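Local coordinates for Oxidored_FMN domain-containing protein ([Pseudomonas] geniculata N1, PDB 6L6J) that probably acts as an amine oxidase on 6-hydroxypseudooxynicotine, using flavin mononucleotide and a [4Fe-4S] cluster, and binds ADP, at residues G515-G520 against A542-K547; V13-V18 against L314-A319; G424-R429 against G651-A656. One frame throughout, in Å; residues are numbered along the deposited sequence.

Contact 1: residues G515-G520 against A542-K547; sequences GRLPEG and ARAGCK
Leu517 lays its CD2 methyl against the CB of Ala544, with CD2 and CB 3.7 Å apart. Its CG stands beside the backbone N and opposite the carbonyl carbon (chi1 -84°), which carries the branch toward the turn of 542-547. One residue on, the Pro518 ring meets Cys546 more loosely: CG of Pro518 is 4.3 Å from SG of Cys546. The same SG lies 3.6 Å from the Pro518 carbonyl O and 3.9 Å from Gly520 O, so the sulfur is lodged beside two backbone carbonyls as well as the ring. These approaches are van der Waals packing; the two segments bury 198 Å² in all. The backbones are nearest at Gly520 and Cys546, whose CA atoms are 4.7 Å apart.

A Schellman motif ends each preceding helix, with Gly515 after helix 509-513 and Gly545 after helix 533-542. The second is built on a type I turn closed by the bond from Gly545 N to Ala542 O, 2.9 Å. Leu517 and Pro518 also rest on Arg540 and Leu541 of helix 533-542, respectively, while Lys547 pairs through its backbone with Gly521 and Val523. The loops thus lead into the parallel neighbours 522-527 and 547-552, the strands of a beta-alpha-beta crossover through helix 533-542.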
loop_
_atom_site.group_PDB
_atom_site.type_symbol
_atom_site.label_atom_id
_atom_site.label_comp_id
_atom_site.label_asym_id
_atom_site.label_seq_id
_atom_site.Cartn_x
_atom_site.Cartn_y
_atom_site.Cartn_z
ATOM N N GLY A 515 9.105 -25.111 -10.132
ATOM C CA GLY A 515 9.703 -25.961 -9.087
ATOM C C GLY A 515 10.834 -26.828 -9.621
ATOM O O GLY A 515 11.000 -27.929 -9.089
ATOM N N ARG A 516 11.563 -26.351 -10.634
ATOM C CA ARG A 516 12.717 -27.048 -11.258
ATOM C C ARG A 516 14.006 -26.395 -10.745
ATOM O O ARG A 516 14.548 -25.510 -11.428
ATOM C CB ARG A 516 12.611 -27.003 -12.787
ATOM C CG ARG A 516 11.572 -27.954 -13.370
ATOM C CD ARG A 516 11.821 -28.242 -14.845
ATOM N NE ARG A 516 11.955 -26.990 -15.587
ATOM C CZ ARG A 516 10.952 -26.293 -16.118
ATOM N NH1 ARG A 516 9.703 -26.727 -16.021
ATOM N NH2 ARG A 516 11.206 -25.158 -16.748
ATOM N N LEU A 517 14.465 -26.826 -9.568
ATOM C CA LEU A 517 15.508 -26.130 -8.774
ATOM C C LEU A 517 16.845 -26.818 -8.968
ATOM O O LEU A 517 16.877 -28.026 -9.186
ATOM C CB LEU A 517 15.122 -26.161 -7.298
ATOM C CG LEU A 517 14.170 -25.066 -6.845
ATOM C CD1 LEU A 517 12.874 -25.093 -7.642
ATOM C CD2 LEU A 517 13.891 -25.219 -5.360
ATOM N N PRO A 518 17.970 -26.072 -8.838
ATOM C CA PRO A 518 19.295 -26.675 -8.804
ATOM C C PRO A 518 19.361 -27.486 -7.505
ATOM O O PRO A 518 18.835 -27.004 -6.519
ATOM C CB PRO A 518 20.308 -25.515 -8.832
ATOM C CG PRO A 518 19.493 -24.256 -8.599
ATOM C CD PRO A 518 18.020 -24.618 -8.647
ATOM N N GLU A 519 19.951 -28.684 -7.566
ATOM C CA GLU A 519 19.891 -29.718 -6.494
ATOM C C GLU A 519 20.459 -29.100 -5.216
ATOM O O GLU A 519 19.802 -29.158 -4.161
ATOM C CB GLU A 519 20.677 -30.978 -6.878
ATOM C CG GLU A 519 19.965 -32.273 -6.509
ATOM C CD GLU A 519 19.015 -32.782 -7.584
ATOM O OE1 GLU A 519 19.490 -33.021 -8.725
ATOM O OE2 GLU A 519 17.803 -32.929 -7.289
ATOM N N GLY A 520 21.644 -28.517 -5.320
ATOM C CA GLY A 520 22.255 -27.790 -4.204
ATOM C C GLY A 520 23.294 -26.825 -4.718
ATOM O O GLY A 520 23.033 -26.144 -5.734
ATOM N N ALA A 542 17.468 -20.516 -1.103
ATOM C CA ALA A 542 18.191 -20.686 0.179
ATOM C C ALA A 542 17.460 -21.787 0.983
ATOM O O ALA A 542 18.137 -22.722 1.501
ATOM C CB ALA A 542 18.303 -19.370 0.921
ATOM N N ARG A 543 16.129 -21.746 0.992
ATOM C CA ARG A 543 15.264 -22.710 1.720
ATOM C C ARG A 543 15.326 -24.112 1.112
ATOM O O ARG A 543 14.828 -25.006 1.748
ATOM C CB ARG A 543 13.792 -22.284 1.671
ATOM C CG ARG A 543 13.470 -21.052 2.493
ATOM C CD ARG A 543 11.973 -20.890 2.504
ATOM N NE ARG A 543 11.551 -19.523 2.770
ATOM C CZ ARG A 543 10.327 -19.172 3.133
ATOM N NH1 ARG A 543 9.398 -20.105 3.275
ATOM N NH2 ARG A 543 10.051 -17.895 3.350
ATOM N N ALA A 544 15.792 -24.264 -0.124
ATOM C CA ALA A 544 15.986 -25.587 -0.762
ATOM C C ALA A 544 17.346 -26.172 -0.349
ATOM O O ALA A 544 17.563 -27.373 -0.611
ATOM C CB ALA A 544 15.857 -25.468 -2.255
ATOM N N GLY A 545 18.213 -25.360 0.277
ATOM C CA GLY A 545 19.554 -25.749 0.741
ATOM C C GLY A 545 20.669 -25.207 -0.141
ATOM O O GLY A 545 21.852 -25.512 0.160
ATOM N N CYS A 546 20.355 -24.437 -1.193
ATOM C CA CYS A 546 21.388 -23.732 -2.013
ATOM C C CYS A 546 21.991 -22.579 -1.204
ATOM O O CYS A 546 21.254 -21.941 -0.451
ATOM C CB CYS A 546 20.849 -23.154 -3.314
ATOM S SG CYS A 546 19.891 -24.322 -4.301
ATOM N N LYS A 547 23.295 -22.350 -1.349
ATOM C CA LYS A 547 23.970 -21.100 -0.928
ATOM C C LYS A 547 23.681 -20.051 -2.009
ATOM O O LYS A 547 24.175 -20.229 -3.133
ATOM C CB LYS A 547 25.467 -21.338 -0.713
ATOM C CG LYS A 547 26.329 -20.082 -0.602
ATOM C CD LYS A 547 26.185 -19.320 0.702
ATOM C CE LYS A 547 26.593 -17.861 0.580
ATOM N NZ LYS A 547 26.689 -17.189 1.901
#

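Contact 2: residues V13-V18 against L314-A319; sequences VQIGPV and LDLIGA
Val13 and Ile15 approach Leu316 by different routes, and the forked end of the leucine serves each with a separate methyl. The Val13 and Leu316 side chains run past one another from opposite sides of the gap, which sets CG2 of Val13 alongside CD2 of Leu316 at 4.1 Å. Ile15 instead passes at a slant: its CD1 reaches CD1 of Leu316, also at 4.1 Å. In Val13, CG1 is anti to the backbone N (chi1 172°), which leaves CG2 as the branch that touches the leucine. The CB of Ile15 does not head for the barrel strand, but an extended outer torsion (chi2 168°) brings the end of the chain closer.

The contact is made by side chains alone and buries a modest 133 Å². Its nearest CA atoms, those of Val13 and Asp315, are still 8.1 Å apart, too far for the two strands to pair. Strand 13-15 pairs instead with strand 18-20 across a type II' turn, Ile15 N meeting Val18 O at 2.9 Å. Close by, Arg23 touches Val13 and donates a hydrogen bond to the Asp315 carbonyl.

Leu316 opens strand 316-319, the last of the eight in the barrel, whereas Ala319 at its far end belongs to the FMN pocket. Ile15 also packs on Ala220, at the start of strand 220-229. An N-terminal hairpin lying against the strand starts, away from the flavin end, is characteristic of the TIM barrel of Old Yellow Enzyme relatives.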
loop_
_atom_site.group_PDB
_atom_site.type_symbol
_atom_site.label_atom_id
_atom_site.label_comp_id
_atom_site.label_asym_id
_atom_site.label_seq_id
_atom_site.Cartn_x
_atom_site.Cartn_y
_atom_site.Cartn_z
ATOM N N VAL A 13 -20.176 4.606 19.234
ATOM C CA VAL A 13 -19.101 4.824 20.244
ATOM C C VAL A 13 -18.940 6.322 20.477
ATOM O O VAL A 13 -18.634 7.016 19.514
ATOM C CB VAL A 13 -17.757 4.189 19.835
ATOM C CG1 VAL A 13 -16.642 4.584 20.786
ATOM C CG2 VAL A 13 -17.842 2.672 19.719
ATOM N N GLN A 14 -19.127 6.766 21.719
ATOM C CA GLN A 14 -18.890 8.159 22.155
ATOM C C GLN A 14 -17.394 8.405 22.101
ATOM O O GLN A 14 -16.686 7.639 22.748
ATOM C CB GLN A 14 -19.459 8.419 23.546
ATOM C CG GLN A 14 -20.934 8.813 23.502
ATOM C CD GLN A 14 -21.493 8.996 24.888
ATOM O OE1 GLN A 14 -20.955 9.767 25.692
ATOM N NE2 GLN A 14 -22.571 8.275 25.178
ATOM N N ILE A 15 -16.967 9.385 21.285
ATOM C CA ILE A 15 -15.575 9.915 21.201
ATOM C C ILE A 15 -15.660 11.368 21.621
ATOM O O ILE A 15 -16.049 12.187 20.778
ATOM C CB ILE A 15 -14.936 9.777 19.796
ATOM C CG1 ILE A 15 -15.060 8.363 19.221
ATOM C CG2 ILE A 15 -13.483 10.220 19.837
ATOM C CD1 ILE A 15 -14.710 8.268 17.767
ATOM N N GLY A 16 -15.354 11.650 22.887
ATOM C CA GLY A 16 -15.507 12.994 23.470
ATOM C C GLY A 16 -16.904 13.536 23.186
ATOM O O GLY A 16 -17.883 12.823 23.351
ATOM N N PRO A 17 -17.048 14.795 22.718
ATOM C CA PRO A 17 -18.373 15.365 22.488
ATOM C C PRO A 17 -19.080 14.912 21.202
ATOM O O PRO A 17 -20.127 15.420 20.963
ATOM C CB PRO A 17 -18.072 16.863 22.382
ATOM C CG PRO A 17 -16.667 16.919 21.785
ATOM C CD PRO A 17 -15.955 15.740 22.404
ATOM N N VAL A 18 -18.497 14.016 20.405
ATOM C CA VAL A 18 -19.153 13.471 19.174
ATOM C C VAL A 18 -19.336 11.963 19.359
ATOM O O VAL A 18 -18.879 11.429 20.387
ATOM C CB VAL A 18 -18.373 13.782 17.877
ATOM C CG1 VAL A 18 -18.308 15.275 17.599
ATOM C CG2 VAL A 18 -16.976 13.182 17.869
ATOM N N LEU A 314 -9.093 -3.434 21.595
ATOM C CA LEU A 314 -9.511 -2.158 20.956
ATOM C C LEU A 314 -10.978 -1.833 21.267
ATOM O O LEU A 314 -11.759 -2.759 21.564
ATOM C CB LEU A 314 -9.325 -2.298 19.436
ATOM C CG LEU A 314 -7.920 -2.665 18.951
ATOM C CD1 LEU A 314 -7.907 -2.884 17.448
ATOM C CD2 LEU A 314 -6.927 -1.591 19.343
ATOM N N ASP A 315 -11.349 -0.561 21.137
ATOM C CA ASP A 315 -12.770 -0.117 21.091
ATOM C C ASP A 315 -13.159 0.048 19.626
ATOM O O ASP A 315 -14.321 -0.224 19.297
ATOM C CB ASP A 315 -12.964 1.166 21.885
ATOM C CG ASP A 315 -12.573 0.961 23.330
ATOM O OD1 ASP A 315 -13.278 0.181 24.010
ATOM O OD2 ASP A 315 -11.517 1.537 23.743
ATOM N N LEU A 316 -12.199 0.453 18.785
ATOM C CA LEU A 316 -12.439 0.775 17.356
ATOM C C LEU A 316 -11.491 -0.024 16.460
ATOM O O LEU A 316 -10.285 -0.061 16.744
ATOM C CB LEU A 316 -12.265 2.279 17.175
ATOM C CG LEU A 316 -13.331 3.128 17.855
ATOM C CD1 LEU A 316 -12.905 4.588 17.934
ATOM C CD2 LEU A 316 -14.660 2.995 17.128
ATOM N N ILE A 317 -12.051 -0.660 15.433
ATOM C CA ILE A 317 -11.316 -1.351 14.336
ATOM C C ILE A 317 -10.720 -0.264 13.427
ATOM O O ILE A 317 -11.467 0.270 12.543
ATOM C CB ILE A 317 -12.265 -2.307 13.583
ATOM C CG1 ILE A 317 -12.871 -3.347 14.530
ATOM C CG2 ILE A 317 -11.595 -2.974 12.388
ATOM C CD1 ILE A 317 -11.859 -4.064 15.398
ATOM N N GLY A 318 -9.443 0.067 13.647
ATOM C CA GLY A 318 -8.695 0.993 12.777
ATOM C C GLY A 318 -8.335 0.325 11.465
ATOM O O GLY A 318 -7.862 -0.821 11.516
ATOM N N ALA A 319 -8.538 1.011 10.342
ATOM C CA ALA A 319 -8.123 0.506 9.010
ATOM C C ALA A 319 -7.649 1.646 8.109
ATOM O O ALA A 319 -8.222 2.737 8.165
ATOM C CB ALA A 319 -9.242 -0.261 8.364
#

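Contact 3: residues G424-R429 against G651-A656; sequences GGRLVR and GQIAQA. With ADP (adenosine-5'-diphosphate), chain D.
NH1 of Arg426 is shared by two acceptors, the carbonyl O of Gly651 and the carboxylate of Asp646. The bond to Gly651 O measures 3.2 Å and is bent, 138° at the hydrogen; the oxygen lies tilted from the guanidinium plane and receives the donor almost head-on. The salt bridge to Asp646 OD2 supplies the charge partner, and NE forms a second one with Glu430. The two carboxylates probably balance the charge of the guanidinium and fix its rotation. Over one of its faces, toward the rim, sits Ile653 CG1, 4.1 Å from Arg426 NE.

The backbone N of Arg426 donates to O1A of ADP over 2.8 Å, nearly straight at 176°. CG of Arg426 sits between the backbone N and the carbonyl carbon (chi1 63°), and from there the chain runs past the diphosphate, CD lying 3.6 Å from O2B. This is the nucleotide site of a Rossmann-type domain, where Ala399 N and Asp646 N also bond to ADP. A lysine in place of Arg426 would probably be unable to hold Gly651 O, Asp646 and Glu430 at once, and would leave Ile653 without the flat group over which it lies.

Ala656 approaches the same nucleotide with its CB, 3.4 Å from ADP O2B. Beside the arginine, Leu427 and Ile653 meet tip to tip, CD2 of Leu427 against CD1 of Ile653 at 3.4 Å. Val442 and Val443 of helix 441-450 pack on Leu427, and Pro398 and Thr363 on Ile653.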
loop_
_atom_site.group_PDB
_atom_site.type_symbol
_atom_site.label_atom_id
_atom_site.label_comp_id
_atom_site.label_asym_id
_atom_site.label_seq_id
_atom_site.Cartn_x
_atom_site.Cartn_y
_atom_site.Cartn_z
ATOM N N GLY A 424 -5.845 -17.934 -12.501
ATOM C CA GLY A 424 -4.857 -17.028 -11.871
ATOM C C GLY A 424 -3.674 -16.675 -12.766
ATOM O O GLY A 424 -2.845 -15.859 -12.348
ATOM N N GLY A 425 -3.579 -17.242 -13.966
ATOM C CA GLY A 425 -2.418 -17.013 -14.845
ATOM C C GLY A 425 -1.131 -17.018 -14.039
ATOM O O GLY A 425 -0.880 -18.013 -13.339
ATOM N N ARG A 426 -0.377 -15.916 -14.089
ATOM C CA ARG A 426 0.958 -15.775 -13.448
ATOM C C ARG A 426 0.843 -16.022 -11.941
ATOM O O ARG A 426 1.826 -16.497 -11.346
ATOM C CB ARG A 426 1.552 -14.400 -13.723
ATOM C CG ARG A 426 0.737 -13.249 -13.152
ATOM C CD ARG A 426 1.256 -11.909 -13.660
ATOM N NE ARG A 426 2.516 -11.574 -13.034
ATOM C CZ ARG A 426 3.229 -10.498 -13.295
ATOM N NH1 ARG A 426 2.815 -9.632 -14.208
ATOM N NH2 ARG A 426 4.367 -10.295 -12.647
ATOM N N LEU A 427 -0.322 -15.765 -11.354
ATOM C CA LEU A 427 -0.532 -15.911 -9.884
ATOM C C LEU A 427 -0.724 -17.370 -9.456
ATOM O O LEU A 427 -0.494 -17.627 -8.265
ATOM C CB LEU A 427 -1.710 -15.058 -9.425
ATOM C CG LEU A 427 -1.416 -13.559 -9.358
ATOM C CD1 LEU A 427 -2.679 -12.796 -8.959
ATOM C CD2 LEU A 427 -0.265 -13.281 -8.396
ATOM N N VAL A 428 -1.093 -18.288 -10.356
ATOM C CA VAL A 428 -1.141 -19.745 -10.016
ATOM C C VAL A 428 0.192 -20.116 -9.378
ATOM O O VAL A 428 0.159 -20.596 -8.259
ATOM C CB VAL A 428 -1.447 -20.658 -11.220
ATOM C CG1 VAL A 428 -0.971 -22.078 -10.985
ATOM C CG2 VAL A 428 -2.933 -20.658 -11.574
ATOM N N ARG A 429 1.318 -19.863 -10.064
ATOM C CA ARG A 429 2.683 -20.280 -9.618
ATOM C C ARG A 429 3.302 -19.239 -8.680
ATOM O O ARG A 429 3.984 -19.645 -7.744
ATOM C CB ARG A 429 3.600 -20.506 -10.815
ATOM C CG ARG A 429 3.273 -21.761 -11.607
ATOM C CD ARG A 429 4.141 -21.900 -12.837
ATOM N NE ARG A 429 4.093 -20.700 -13.667
ATOM C CZ ARG A 429 5.043 -20.332 -14.533
ATOM N NH1 ARG A 429 6.142 -21.068 -14.683
ATOM N NH2 ARG A 429 4.912 -19.215 -15.226
ATOM N N GLY A 651 4.178 -5.543 -16.320
ATOM C CA GLY A 651 4.187 -4.639 -15.157
ATOM C C GLY A 651 3.682 -5.316 -13.914
ATOM O O GLY A 651 3.217 -6.469 -14.020
ATOM N N GLN A 652 3.760 -4.639 -12.769
ATOM C CA GLN A 652 3.209 -5.173 -11.489
ATOM C C GLN A 652 1.743 -5.556 -11.709
ATOM O O GLN A 652 1.088 -4.992 -12.633
ATOM C CB GLN A 652 3.375 -4.186 -10.332
ATOM C CG GLN A 652 2.654 -2.855 -10.490
ATOM C CD GLN A 652 2.569 -2.148 -9.159
ATOM O OE1 GLN A 652 2.295 -2.762 -8.126
ATOM N NE2 GLN A 652 2.803 -0.843 -9.164
ATOM N N ILE A 653 1.240 -6.462 -10.881
ATOM C CA ILE A 653 -0.128 -7.061 -11.006
ATOM C C ILE A 653 -1.197 -5.964 -10.977
ATOM O O ILE A 653 -2.186 -6.133 -11.706
ATOM C CB ILE A 653 -0.342 -8.130 -9.923
ATOM C CG1 ILE A 653 0.406 -9.406 -10.290
ATOM C CG2 ILE A 653 -1.813 -8.406 -9.679
ATOM C CD1 ILE A 653 0.911 -10.148 -9.083
ATOM N N ALA A 654 -0.996 -4.898 -10.193
ATOM C CA ALA A 654 -1.898 -3.718 -10.133
ATOM C C ALA A 654 -2.240 -3.237 -11.542
ATOM O O ALA A 654 -3.380 -2.822 -11.752
ATOM C CB ALA A 654 -1.288 -2.587 -9.350
ATOM N N GLN A 655 -1.272 -3.287 -12.461
ATOM C CA GLN A 655 -1.423 -2.790 -13.857
ATOM C C GLN A 655 -2.346 -3.732 -14.628
ATOM O O GLN A 655 -3.090 -3.250 -15.486
ATOM C CB GLN A 655 -0.059 -2.697 -14.540
ATOM C CG GLN A 655 -0.109 -2.051 -15.913
ATOM C CD GLN A 655 -0.637 -0.637 -15.882
ATOM O OE1 GLN A 655 -0.056 0.241 -15.226
ATOM N NE2 GLN A 655 -1.738 -0.422 -16.598
ATOM N N ALA A 656 -2.276 -5.030 -14.343
ATOM C CA ALA A 656 -3.146 -6.063 -14.955
ATOM C C ALA A 656 -4.591 -5.776 -14.545
ATOM O O ALA A 656 -5.488 -5.892 -15.426
ATOM C CB ALA A 656 -2.708 -7.453 -14.553
HETATM P PB ADP D . -1.858 -10.893 -16.901
HETATM O O1B ADP D . -3.258 -11.327 -16.535
HETATM O O2B ADP D . -1.097 -10.246 -15.744
HETATM O O3B ADP D . -1.824 -10.067 -18.163
HETATM P PA ADP D . -1.068 -13.714 -16.834
HETATM O O1A ADP D . -1.454 -13.710 -15.393
HETATM O O2A ADP D . 0.238 -14.297 -17.224
HETATM O O3A ADP D . -1.039 -12.203 -17.325
HETATM O "O5'" ADP D . -2.271 -14.339 -17.710
HETATM C "C5'" ADP D . -2.036 -15.089 -18.925
HETATM C "C4'" ADP D . -2.861 -16.353 -18.903
HETATM O "O4'" ADP D . -3.389 -16.583 -20.238
HETATM C "C3'" ADP D . -2.092 -17.637 -18.544
HETATM O "O3'" ADP D . -2.882 -18.583 -17.832
HETATM C "C2'" ADP D . -1.730 -18.165 -19.937
HETATM O "O2'" ADP D . -1.324 -19.517 -19.993
HETATM C "C1'" ADP D . -3.065 -17.899 -20.625
HETATM N N9 ADP D . -3.033 -18.022 -22.082
HETATM C C8 ADP D . -2.024 -17.659 -22.945
HETATM N N7 ADP D . -2.296 -17.926 -24.198
HETATM C C5 ADP D . -3.554 -18.524 -24.160
HETATM C C6 ADP D . -4.405 -19.041 -25.164
HETATM N N6 ADP D . -4.118 -19.028 -26.459
HETATM N N1 ADP D . -5.599 -19.560 -24.781
HETATM C C2 ADP D . -5.901 -19.557 -23.478
HETATM N N3 ADP D . -5.189 -19.096 -22.455
HETATM C C4 ADP D . -4.016 -18.586 -22.861
#

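Contact 2 comes first along the chain and closes within the FMN-binding barrel before the other two open. Contact 3 then joins 424-429 to 651-656, and contact 1 is nested inside the loop so formed, in the second alpha/beta domain. Centres of contacts 1 and 3 are about 24 Å apart and their nearest atoms about 7 Å; Asp514, which takes Arg429 of contact 3 in a salt bridge, also pairs with Arg516 of contact 1. Contact 2 lies about 38 Å from contact 3 and about 50 Å from contact 1, centre to centre, across the middle of the chain. The side chain of Ile653 in contact 3 is about 9 Å from the iron-sulfur cluster, so the ADP domain adjoins the cluster region.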